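PDB 7E6I: glucose-6-phosphate 1-dehydrogenase from Kluyveromyces lactis, which catalyses the NADP(+)-dependent oxidation of D-glucose 6-phosphate to 6-phospho-D-glucono-1,5-lactone, the first and probably rate-limiting step of the oxidative pentose phosphate pathway. Local coordinates for residues I150-F155 against F179-Y184; L250-M255 against D268-V273; V346-Q351 against L368-Q373. One frame throughout, in Å; residues are numbered along the deposited sequence.

Interaction 1: I150-F155 against F179-Y184; sequences IVEKPF and FRIDHY. With BG6 (6-O-phosphono-beta-D-glucopyranose), chain B.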
loop_
_atom_site.group_PDB
_atom_site.type_symbol
_atom_site.label_atom_id
_atom_site.label_comp_id
_atom_site.label_asym_id
_atom_site.label_seq_id
_atom_site.Cartn_x
_atom_site.Cartn_y
_atom_site.Cartn_z
ATOM N N ILE A 150 10.328 6.455 -9.902
ATOM C CA ILE A 150 9.312 5.754 -9.138
ATOM C C ILE A 150 9.181 4.345 -9.693
ATOM O O ILE A 150 9.009 4.161 -10.905
ATOM C CB ILE A 150 7.963 6.487 -9.209
ATOM C CG1 ILE A 150 8.038 7.836 -8.508
ATOM C CG2 ILE A 150 6.872 5.642 -8.597
ATOM C CD1 ILE A 150 6.930 8.769 -8.929
ATOM N N VAL A 151 9.263 3.350 -8.811
ATOM C CA VAL A 151 8.884 1.986 -9.135
ATOM C C VAL A 151 7.902 1.504 -8.083
ATOM O O VAL A 151 7.890 1.970 -6.940
ATOM C CB VAL A 151 10.087 1.023 -9.232
ATOM C CG1 VAL A 151 10.672 1.063 -10.635
ATOM C CG2 VAL A 151 11.136 1.357 -8.192
ATOM N N GLU A 152 7.084 0.543 -8.487
ATOM C CA GLU A 152 5.960 0.073 -7.698
ATOM C C GLU A 152 6.139 -1.404 -7.376
ATOM O O GLU A 152 6.741 -2.151 -8.152
ATOM C CB GLU A 152 4.661 0.299 -8.467
ATOM C CG GLU A 152 3.420 0.041 -7.669
ATOM C CD GLU A 152 2.188 0.633 -8.318
ATOM O OE1 GLU A 152 2.323 1.458 -9.276
ATOM O OE2 GLU A 152 1.085 0.260 -7.848
ATOM N N LYS A 153 5.620 -1.823 -6.223
ATOM C CA LYS A 153 5.743 -3.215 -5.832
ATOM C C LYS A 153 4.998 -4.095 -6.837
ATOM O O LYS A 153 4.037 -3.650 -7.467
ATOM C CB LYS A 153 5.202 -3.422 -4.413
ATOM C CG LYS A 153 3.679 -3.409 -4.294
ATOM C CD LYS A 153 3.100 -4.825 -4.201
ATOM C CE LYS A 153 1.601 -4.815 -3.814
ATOM N NZ LYS A 153 0.865 -6.064 -4.239
ATOM N N PRO A 154 5.405 -5.366 -6.998
ATOM C CA PRO A 154 6.378 -6.135 -6.216
ATOM C C PRO A 154 7.839 -5.916 -6.607
ATOM O O PRO A 154 8.156 -5.714 -7.783
ATOM C CB PRO A 154 5.963 -7.577 -6.508
ATOM C CG PRO A 154 5.518 -7.517 -7.924
ATOM C CD PRO A 154 4.917 -6.149 -8.145
ATOM N N PHE A 155 8.719 -5.952 -5.611
ATOM C CA PHE A 155 10.154 -5.975 -5.856
ATOM C C PHE A 155 10.701 -7.332 -5.432
ATOM O O PHE A 155 11.456 -7.428 -4.459
ATOM C CB PHE A 155 10.860 -4.853 -5.092
ATOM C CG PHE A 155 10.078 -3.586 -5.028
ATOM C CD1 PHE A 155 10.112 -2.682 -6.081
ATOM C CD2 PHE A 155 9.298 -3.297 -3.925
ATOM C CE1 PHE A 155 9.395 -1.505 -6.037
ATOM C CE2 PHE A 155 8.575 -2.126 -3.865
ATOM C CZ PHE A 155 8.618 -1.220 -4.922
ATOM N N PHE A 179 12.061 5.922 -5.519
ATOM C CA PHE A 179 10.794 6.077 -4.799
ATOM C C PHE A 179 9.966 4.812 -5.017
ATOM O O PHE A 179 9.229 4.708 -6.005
ATOM C CB PHE A 179 10.060 7.319 -5.253
ATOM C CG PHE A 179 10.654 8.602 -4.735
ATOM C CD1 PHE A 179 11.834 9.101 -5.272
ATOM C CD2 PHE A 179 10.038 9.304 -3.696
ATOM C CE1 PHE A 179 12.379 10.281 -4.793
ATOM C CE2 PHE A 179 10.574 10.478 -3.210
ATOM C CZ PHE A 179 11.744 10.976 -3.761
ATOM N N ARG A 180 10.100 3.853 -4.096
ATOM C CA ARG A 180 9.410 2.571 -4.186
ATOM C C ARG A 180 8.024 2.688 -3.575
ATOM O O ARG A 180 7.874 3.062 -2.410
ATOM C CB ARG A 180 10.190 1.470 -3.465
ATOM C CG ARG A 180 11.509 1.066 -4.099
ATOM C CD ARG A 180 12.117 -0.100 -3.326
ATOM N NE ARG A 180 13.552 -0.249 -3.539
ATOM C CZ ARG A 180 14.482 0.542 -3.004
ATOM N NH1 ARG A 180 14.131 1.541 -2.214
ATOM N NH2 ARG A 180 15.773 0.328 -3.248
ATOM N N ILE A 181 7.022 2.321 -4.345
ATOM C CA ILE A 181 5.637 2.548 -3.982
ATOM C C ILE A 181 5.027 1.277 -3.411
ATOM O O ILE A 181 5.104 0.198 -4.023
ATOM C CB ILE A 181 4.827 3.045 -5.187
ATOM C CG1 ILE A 181 5.041 4.545 -5.373
ATOM C CG2 ILE A 181 3.333 2.715 -5.003
ATOM C CD1 ILE A 181 4.122 5.148 -6.417
ATOM N N ASP A 182 4.443 1.415 -2.216
ATOM C CA ASP A 182 3.347 0.587 -1.719
ATOM C C ASP A 182 2.155 1.534 -1.622
ATOM O O ASP A 182 2.179 2.482 -0.828
ATOM C CB ASP A 182 3.712 -0.025 -0.366
ATOM C CG ASP A 182 2.650 -0.979 0.166
ATOM O OD1 ASP A 182 1.439 -0.629 0.141
ATOM O OD2 ASP A 182 3.040 -2.078 0.635
ATOM N N HIS A 183 1.130 1.324 -2.457
ATOM C CA HIS A 183 0.129 2.384 -2.597
ATOM C C HIS A 183 -0.711 2.580 -1.335
ATOM O O HIS A 183 -1.316 3.642 -1.178
ATOM C CB HIS A 183 -0.766 2.135 -3.821
ATOM C CG HIS A 183 -1.871 1.143 -3.598
ATOM N ND1 HIS A 183 -1.696 -0.221 -3.744
ATOM C CD2 HIS A 183 -3.177 1.323 -3.272
ATOM C CE1 HIS A 183 -2.841 -0.837 -3.496
ATOM N NE2 HIS A 183 -3.757 0.077 -3.211
ATOM N N TYR A 184 -0.728 1.614 -0.413
ATOM C CA TYR A 184 -1.427 1.840 0.855
ATOM C C TYR A 184 -0.880 3.053 1.598
ATOM O O TYR A 184 -1.644 3.778 2.256
ATOM C CB TYR A 184 -1.335 0.602 1.742
ATOM C CG TYR A 184 -2.491 -0.341 1.538
ATOM C CD1 TYR A 184 -2.894 -0.706 0.246
ATOM C CD2 TYR A 184 -3.198 -0.849 2.622
ATOM C CE1 TYR A 184 -3.964 -1.564 0.048
ATOM C CE2 TYR A 184 -4.265 -1.704 2.439
ATOM C CZ TYR A 184 -4.643 -2.065 1.154
ATOM O OH TYR A 184 -5.712 -2.919 0.977
HETATM C C1 BG6 B . -3.036 -5.180 -4.847
HETATM C C2 BG6 B . -3.341 -6.677 -4.836
HETATM O O1 BG6 B . -1.764 -4.878 -4.431
HETATM O O5 BG6 B . -3.979 -4.482 -3.911
HETATM C C3 BG6 B . -4.763 -6.948 -5.183
HETATM O O2 BG6 B . -2.482 -7.391 -5.736
HETATM C C4 BG6 B . -5.690 -6.262 -4.234
HETATM O O3 BG6 B . -5.038 -8.372 -5.107
HETATM C C5 BG6 B . -5.405 -4.760 -4.196
HETATM O O4 BG6 B . -7.039 -6.520 -4.645
HETATM C C6 BG6 B . -6.185 -4.034 -3.134
HETATM O O6 BG6 B . -5.824 -2.666 -3.192
HETATM P P BG6 B . -6.977 -1.539 -2.796
HETATM O O1P BG6 B . -7.432 -2.017 -1.430
HETATM O O2P BG6 B . -8.072 -1.583 -3.829
HETATM O O3P BG6 B . -6.430 -0.113 -2.751
#
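Ile-181 packs against Ile-150 where two parallel strands of the Rossmann-type sheet, 146-152 and 178-181, run side by side; helix 159-169 makes the crossover of this beta-alpha-beta unit. The short axes approach to 4.6 Å, and three backbone bonds set the register: Val-151 N to Phe-179 O, Ile-181 N to Val-151 O, and Lys-153 N to Ile-181 O. Ile-181 contributes the most surface. Its CD1 rests 3.5 Å from CG2 of Ile-150, while its other branch, CG2, lies 3.8 Å from CG of Glu-152; one side chain therefore spans both neighbours on its face of the sheet. Ile-150 also sets CG1 against CB of Phe-179, whose ring leads away to stack on His-427. On the face of Val-151 and Arg-180, the aliphatic part of Arg-180 covers the Phe-155 ring: CD stands 4.0 Å from the ring centroid and 8° off its normal, a CH-pi contact, while CB comes to 3.4 Å from CZ. CA of Lys-153 lies over the opposite face. With an alanine at Phe-155, the Arg-180 methylenes would probably lose the ring face they lie on, and a gap would open between them and Lys-153 CA. The Arg-180 guanidinium forms a salt bridge with Glu-175. Beyond the strands both segments reach the substrate. The Lys-153 chain, bent at chi2 (101°), leads away from Ile-181, and its NZ, hydrogen-bonded to the sugar O1 at 2.9 Å, is also hydrogen-bonded to Asp-240 O. Near its own ring plane, His-183 NE2 donates to phosphate O3P at 2.7 Å, with an N-H...O angle of 168°.

Interaction 2: L250-M255 against D268-V273; sequences LTLLTM and DEKVKV
Thr-251 and Lys-270 meet through apolar atoms: the CG2 methyl of Thr-251 lies against CG and CE of Lys-270, the two side chains crossing at about a right angle. The CG2 to CE distance of 3.3 Å is short for two carbons, and that closeness is doubtful. Because the lysine chain bends at chi3 (85°), both carbons can reach that one methyl. CD2 of Leu-252 approaches the same CE more distantly. Met-255 works along its whole length. CB sits 4.1 Å from CG1 of Val-273, SD lies 3.7 Å from CG of Lys-270, and the terminal CE reaches CB of Glu-269 at 3.6 Å; a bend at the last torsion gives this methyl its direction. The backbones come nearest at Met-255 and Val-273. These contacts join the C-terminal end of helix 236-254 to helix 263-276, a near-perpendicular helix pair within the C-terminal domain, with short axes 9.1 Å apart and 96° between their directions. Met-255 is the first residue to leave helical geometry, so the packing takes in the helix end itself. Polar groups are handled differently, for no hydrogen bond links the two segments. Thr-254 OG1 donates to Leu-250 O at 2.9 Å, from 36° out of the carbonyl plane, and this intrahelical bond occupies the hydroxyl while Val-273 CG2 packs 3.5 Å from the same oxygen. The ammonium group of Lys-270 is bonded to Gln-248 and forms a salt bridge with Glu-435, leaving its methylenes to serve the apolar contact. At the C-terminal end of the helix, Arg-197 is hydrogen-bonded through NH1 to Leu-252 O and through NH2 to Met-255 O.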
loop_
_atom_site.group_PDB
_atom_site.type_symbol
_atom_site.label_atom_id
_atom_site.label_comp_id
_atom_site.label_asym_id
_atom_site.label_seq_id
_atom_site.Cartn_x
_atom_site.Cartn_y
_atom_site.Cartn_z
ATOM N N LEU A 250 0.939 -2.286 9.821
ATOM C CA LEU A 250 1.298 -2.777 11.151
ATOM C C LEU A 250 2.540 -2.072 11.649
ATOM O O LEU A 250 2.662 -1.721 12.829
ATOM C CB LEU A 250 1.524 -4.290 11.092
ATOM C CG LEU A 250 2.021 -4.979 12.359
ATOM C CD1 LEU A 250 1.007 -4.758 13.507
ATOM C CD2 LEU A 250 2.257 -6.471 12.094
ATOM N N THR A 251 3.447 -1.816 10.731
ATOM C CA THR A 251 4.676 -1.108 11.039
ATOM C C THR A 251 4.385 0.311 11.541
ATOM O O THR A 251 4.964 0.767 12.538
ATOM C CB THR A 251 5.518 -1.164 9.756
ATOM O OG1 THR A 251 6.620 -2.042 9.950
ATOM C CG2 THR A 251 5.977 0.115 9.326
ATOM N N LEU A 252 3.437 1.002 10.905
ATOM C CA LEU A 252 3.037 2.320 11.373
ATOM C C LEU A 252 2.378 2.266 12.748
ATOM O O LEU A 252 2.448 3.245 13.498
ATOM C CB LEU A 252 2.103 2.949 10.357
ATOM C CG LEU A 252 2.771 3.197 9.009
ATOM C CD1 LEU A 252 1.738 3.517 7.925
ATOM C CD2 LEU A 252 3.798 4.325 9.158
ATOM N N LEU A 253 1.721 1.148 13.097
ATOM C CA LEU A 253 1.048 1.027 14.389
ATOM C C LEU A 253 1.983 0.638 15.520
ATOM O O LEU A 253 1.639 0.853 16.692
ATOM C CB LEU A 253 -0.060 -0.024 14.321
ATOM C CG LEU A 253 -1.239 0.254 13.397
ATOM C CD1 LEU A 253 -2.024 -1.051 13.142
ATOM C CD2 LEU A 253 -2.143 1.346 13.959
ATOM N N THR A 254 3.140 0.045 15.210
ATOM C CA THR A 254 4.011 -0.489 16.246
ATOM C C THR A 254 5.345 0.236 16.378
ATOM O O THR A 254 6.029 0.041 17.389
ATOM C CB THR A 254 4.288 -1.987 16.003
ATOM O OG1 THR A 254 4.862 -2.160 14.703
ATOM C CG2 THR A 254 3.014 -2.825 16.089
ATOM N N MET A 255 5.746 1.049 15.393
ATOM C CA MET A 255 7.056 1.683 15.494
ATOM C C MET A 255 7.101 2.656 16.660
ATOM O O MET A 255 6.069 3.097 17.173
ATOM C CB MET A 255 7.411 2.456 14.225
ATOM C CG MET A 255 6.515 3.660 13.965
ATOM S SD MET A 255 6.666 4.322 12.302
ATOM C CE MET A 255 7.575 5.832 12.683
ATOM N N ASP A 268 13.636 4.980 9.454
ATOM C CA ASP A 268 14.472 4.308 10.447
ATOM C C ASP A 268 13.629 3.594 11.494
ATOM O O ASP A 268 13.989 2.499 11.950
ATOM C CB ASP A 268 15.387 5.313 11.156
ATOM C CG ASP A 268 16.534 5.814 10.285
ATOM O OD1 ASP A 268 16.877 5.172 9.265
ATOM O OD2 ASP A 268 17.089 6.874 10.638
ATOM N N GLU A 269 12.527 4.213 11.930
ATOM C CA GLU A 269 11.728 3.574 12.969
ATOM C C GLU A 269 10.941 2.389 12.415
ATOM O O GLU A 269 10.743 1.394 13.125
ATOM C CB GLU A 269 10.791 4.587 13.619
ATOM C CG GLU A 269 11.505 5.714 14.368
ATOM C CD GLU A 269 12.512 5.226 15.408
ATOM O OE1 GLU A 269 12.275 4.179 16.048
ATOM O OE2 GLU A 269 13.540 5.901 15.611
ATOM N N LYS A 270 10.505 2.464 11.153
ATOM C CA LYS A 270 9.855 1.314 10.538
ATOM C C LYS A 270 10.824 0.131 10.436
ATOM O O LYS A 270 10.503 -0.988 10.866
ATOM C CB LYS A 270 9.293 1.704 9.178
ATOM C CG LYS A 270 8.148 2.697 9.274
ATOM C CD LYS A 270 7.841 3.308 7.922
ATOM C CE LYS A 270 6.911 2.431 7.130
ATOM N NZ LYS A 270 6.724 2.824 5.698
ATOM N N VAL A 271 12.032 0.374 9.916
ATOM C CA VAL A 271 13.044 -0.671 9.858
ATOM C C VAL A 271 13.322 -1.211 11.253
ATOM O O VAL A 271 13.425 -2.428 11.458
ATOM C CB VAL A 271 14.328 -0.141 9.186
ATOM C CG1 VAL A 271 15.426 -1.204 9.234
ATOM C CG2 VAL A 271 14.048 0.281 7.738
ATOM N N LYS A 272 13.420 -0.319 12.235
ATOM C CA LYS A 272 13.749 -0.729 13.597
ATOM C C LYS A 272 12.717 -1.697 14.163
ATOM O O LYS A 272 13.077 -2.694 14.793
ATOM C CB LYS A 272 13.882 0.489 14.515
ATOM C CG LYS A 272 14.328 0.082 15.920
ATOM C CD LYS A 272 14.835 1.249 16.725
ATOM C CE LYS A 272 14.445 1.112 18.186
ATOM N NZ LYS A 272 15.197 2.072 19.054
ATOM N N VAL A 273 11.420 -1.405 13.994
ATOM C CA VAL A 273 10.453 -2.316 14.590
ATOM C C VAL A 273 10.409 -3.626 13.790
ATOM O O VAL A 273 10.251 -4.713 14.368
ATOM C CB VAL A 273 9.063 -1.647 14.729
ATOM C CG1 VAL A 273 8.360 -1.453 13.358
ATOM C CG2 VAL A 273 8.193 -2.459 15.655
#

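Interaction 3: V346-Q351 against L368-Q373; sequences VEIRIQ and LVIRIQ. With BG6 (6-O-phosphono-beta-D-glucopyranose), chain B.
Glu-347 and Arg-371 both carry CG opposite the backbone nitrogen (chi1 -160° in each), and the arginine chain then bends at chi3 (-105°), which brings its guanidinium to the glutamate. In the resulting salt bridge Glu-347 OE2 lies 3.0 Å from Arg-371 NE and 3.1 Å from its NH2, with the carboxylate and guanidinium planes 26° apart. The second oxygen, OE1, forms salt bridges with Arg-349 NH2, at 3.0 Å from above the carboxylate plane, and with Lys-345. In this salt-bridge network of Glu-347, Arg-349 and Arg-371, two arginines and Lys-345 gather on one buried carboxylate, which is likely to keep its negative charge, while Arg-349 NH1 has a second salt bridge to Glu-367. Val-369 packs against both Glu-347 and Arg-349: CG1 is 3.6 Å from Glu-347 CG, and CG2 lies over one face of the Arg-349 guanidinium. The network is consistent with Arg-349, Arg-371 and Lys-345 lining the second NADP(+) site, as in related enzymes.

The framework is an antiparallel pair within the large mixed sheet of the C-terminal domain, strands 345-352 and 367-373. Ile-348 with Ile-370 and Ile-350 with Leu-368 are hydrogen-bonded pairs, and their side chains occupy the face opposite the charges. At the Val-346 end of the pair, a classic beta bulge sets Ile-372 and Gln-373 against Val-346, whose O accepts from Ile-372 N and, weakly, from Gln-373 N. Ile-372 CD1 packs between Val-346 CG1 at 3.7 Å and Ile-348 CD1 at 3.8 Å. Gln-373, the second bulge residue, hydrogen-bonds through NE2 to substrate O1P at 2.7 Å, with its OE1 taken by Lys-187 NZ.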
loop_
_atom_site.group_PDB
_atom_site.type_symbol
_atom_site.label_atom_id
_atom_site.label_comp_id
_atom_site.label_asym_id
_atom_site.label_seq_id
_atom_site.Cartn_x
_atom_site.Cartn_y
_atom_site.Cartn_z
ATOM N N VAL A 346 -10.836 -2.835 4.856
ATOM C CA VAL A 346 -9.523 -2.868 5.479
ATOM C C VAL A 346 -9.628 -2.135 6.802
ATOM O O VAL A 346 -10.085 -0.984 6.847
ATOM C CB VAL A 346 -8.432 -2.253 4.588
ATOM C CG1 VAL A 346 -7.133 -2.112 5.390
ATOM C CG2 VAL A 346 -8.197 -3.126 3.351
ATOM N N GLU A 347 -9.173 -2.782 7.872
ATOM C CA GLU A 347 -9.539 -2.336 9.204
ATOM C C GLU A 347 -8.442 -2.692 10.198
ATOM O O GLU A 347 -7.808 -3.752 10.094
ATOM C CB GLU A 347 -10.866 -2.991 9.611
ATOM C CG GLU A 347 -11.590 -2.319 10.707
ATOM C CD GLU A 347 -13.017 -2.837 10.839
ATOM O OE1 GLU A 347 -13.203 -3.891 11.507
ATOM O OE2 GLU A 347 -13.939 -2.183 10.274
ATOM N N ILE A 348 -8.254 -1.806 11.180
ATOM C CA ILE A 348 -7.362 -2.017 12.317
ATOM C C ILE A 348 -8.220 -2.145 13.564
ATOM O O ILE A 348 -9.077 -1.295 13.815
ATOM C CB ILE A 348 -6.378 -0.846 12.491
ATOM C CG1 ILE A 348 -5.463 -0.697 11.282
ATOM C CG2 ILE A 348 -5.606 -0.981 13.808
ATOM C CD1 ILE A 348 -4.954 0.724 11.153
ATOM N N ARG A 349 -7.966 -3.163 14.376
ATOM C CA ARG A 349 -8.749 -3.357 15.594
ATOM C C ARG A 349 -7.791 -3.565 16.751
ATOM O O ARG A 349 -6.956 -4.474 16.714
ATOM C CB ARG A 349 -9.697 -4.550 15.462
ATOM C CG ARG A 349 -10.731 -4.682 16.574
ATOM C CD ARG A 349 -11.676 -5.842 16.268
ATOM N NE ARG A 349 -12.543 -5.491 15.152
ATOM C CZ ARG A 349 -13.671 -4.808 15.305
ATOM N NH1 ARG A 349 -14.065 -4.445 16.535
ATOM N NH2 ARG A 349 -14.401 -4.488 14.238
ATOM N N ILE A 350 -7.915 -2.737 17.776
ATOM C CA ILE A 350 -7.033 -2.802 18.926
ATOM C C ILE A 350 -7.906 -2.959 20.160
ATOM O O ILE A 350 -8.806 -2.148 20.385
ATOM C CB ILE A 350 -6.144 -1.553 19.016
ATOM C CG1 ILE A 350 -5.105 -1.639 17.898
ATOM C CG2 ILE A 350 -5.486 -1.485 20.375
ATOM C CD1 ILE A 350 -4.393 -0.392 17.611
ATOM N N GLN A 351 -7.685 -4.027 20.920
ATOM C CA GLN A 351 -8.426 -4.274 22.147
ATOM C C GLN A 351 -7.542 -3.962 23.344
ATOM O O GLN A 351 -6.396 -4.422 23.412
ATOM C CB GLN A 351 -8.915 -5.717 22.243
ATOM C CG GLN A 351 -10.045 -5.827 23.226
ATOM C CD GLN A 351 -10.702 -7.192 23.259
ATOM O OE1 GLN A 351 -10.027 -8.199 23.351
ATOM N NE2 GLN A 351 -12.029 -7.219 23.203
ATOM N N LEU A 368 -10.553 -0.005 20.016
ATOM C CA LEU A 368 -10.367 1.043 19.028
ATOM C C LEU A 368 -10.366 0.391 17.661
ATOM O O LEU A 368 -9.598 -0.548 17.428
ATOM C CB LEU A 368 -9.052 1.802 19.252
ATOM C CG LEU A 368 -8.619 2.742 18.116
ATOM C CD1 LEU A 368 -9.602 3.880 17.994
ATOM C CD2 LEU A 368 -7.183 3.270 18.333
ATOM N N VAL A 369 -11.218 0.887 16.766
ATOM C CA VAL A 369 -11.298 0.421 15.390
ATOM C C VAL A 369 -11.013 1.595 14.465
ATOM O O VAL A 369 -11.625 2.660 14.596
ATOM C CB VAL A 369 -12.671 -0.198 15.077
ATOM C CG1 VAL A 369 -12.796 -0.470 13.580
ATOM C CG2 VAL A 369 -12.882 -1.480 15.885
ATOM N N ILE A 370 -10.084 1.403 13.539
ATOM C CA ILE A 370 -9.752 2.392 12.519
ATOM C C ILE A 370 -10.098 1.776 11.169
ATOM O O ILE A 370 -9.437 0.825 10.736
ATOM C CB ILE A 370 -8.270 2.794 12.581
ATOM C CG1 ILE A 370 -7.917 3.265 13.992
ATOM C CG2 ILE A 370 -7.941 3.860 11.544
ATOM C CD1 ILE A 370 -6.456 3.242 14.260
ATOM N N ARG A 371 -11.147 2.277 10.510
ATOM C CA ARG A 371 -11.486 1.797 9.175
ATOM C C ARG A 371 -10.697 2.581 8.140
ATOM O O ARG A 371 -10.857 3.799 8.019
ATOM C CB ARG A 371 -12.976 1.900 8.854
ATOM C CG ARG A 371 -13.346 0.959 7.686
ATOM C CD ARG A 371 -14.815 0.728 7.540
ATOM N NE ARG A 371 -15.191 -0.596 8.008
ATOM C CZ ARG A 371 -16.428 -0.905 8.384
ATOM N NH1 ARG A 371 -17.370 0.033 8.334
ATOM N NH2 ARG A 371 -16.731 -2.134 8.820
ATOM N N ILE A 372 -9.868 1.876 7.375
ATOM C CA ILE A 372 -9.137 2.539 6.307
ATOM C C ILE A 372 -10.008 2.682 5.072
ATOM O O ILE A 372 -9.982 3.716 4.395
ATOM C CB ILE A 372 -7.845 1.769 6.018
ATOM C CG1 ILE A 372 -6.871 1.993 7.168
ATOM C CG2 ILE A 372 -7.264 2.162 4.654
ATOM C CD1 ILE A 372 -6.232 0.745 7.621
ATOM N N GLN A 373 -10.811 1.666 4.782
ATOM C CA GLN A 373 -11.693 1.679 3.628
ATOM C C GLN A 373 -12.728 0.589 3.826
ATOM O O GLN A 373 -12.420 -0.440 4.435
ATOM C CB GLN A 373 -10.903 1.463 2.329
ATOM C CG GLN A 373 -10.381 0.057 2.122
ATOM C CD GLN A 373 -9.405 -0.012 0.951
ATOM O OE1 GLN A 373 -8.676 0.943 0.685
ATOM N NE2 GLN A 373 -9.392 -1.139 0.247
HETATM C C1 BG6 B . -3.036 -5.180 -4.847
HETATM C C2 BG6 B . -3.341 -6.677 -4.836
HETATM O O1 BG6 B . -1.764 -4.878 -4.431
HETATM O O5 BG6 B . -3.979 -4.482 -3.911
HETATM C C3 BG6 B . -4.763 -6.948 -5.183
HETATM O O2 BG6 B . -2.482 -7.391 -5.736
HETATM C C4 BG6 B . -5.690 -6.262 -4.234
HETATM O O3 BG6 B . -5.038 -8.372 -5.107
HETATM C C5 BG6 B . -5.405 -4.760 -4.196
HETATM O O4 BG6 B . -7.039 -6.520 -4.645
HETATM C C6 BG6 B . -6.185 -4.034 -3.134
HETATM O O6 BG6 B . -5.824 -2.666 -3.192
HETATM P P BG6 B . -6.977 -1.539 -2.796
HETATM O O1P BG6 B . -7.432 -2.017 -1.430
HETATM O O2P BG6 B . -8.072 -1.583 -3.829
HETATM O O3P BG6 B . -6.430 -0.113 -2.751
#

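Overall arrangement
From the N terminus, the chain first closes interaction 1, where 23 intervening residues, including helix 159-169, return it to the neighbouring strand of the coenzyme-binding domain. Interaction 2 follows with a shorter closure of 12 residues between two helices, and interaction 3 closes a 16-residue connection between adjacent strands. The three lie in series; none nests or crosses. In space interaction 3 touches both of the others: Tyr-184 OH lies 3.4 Å from Val-346 CG2, joining interactions 1 and 3 across the two domains, and both grip the substrate phosphate. Leu-253 CD1 meets Ile-348 CG2 at 3.6 Å, setting helix 236-254 against the mixed sheet. Interactions 1 and 2 do not touch, their nearest atoms about 7 Å apart.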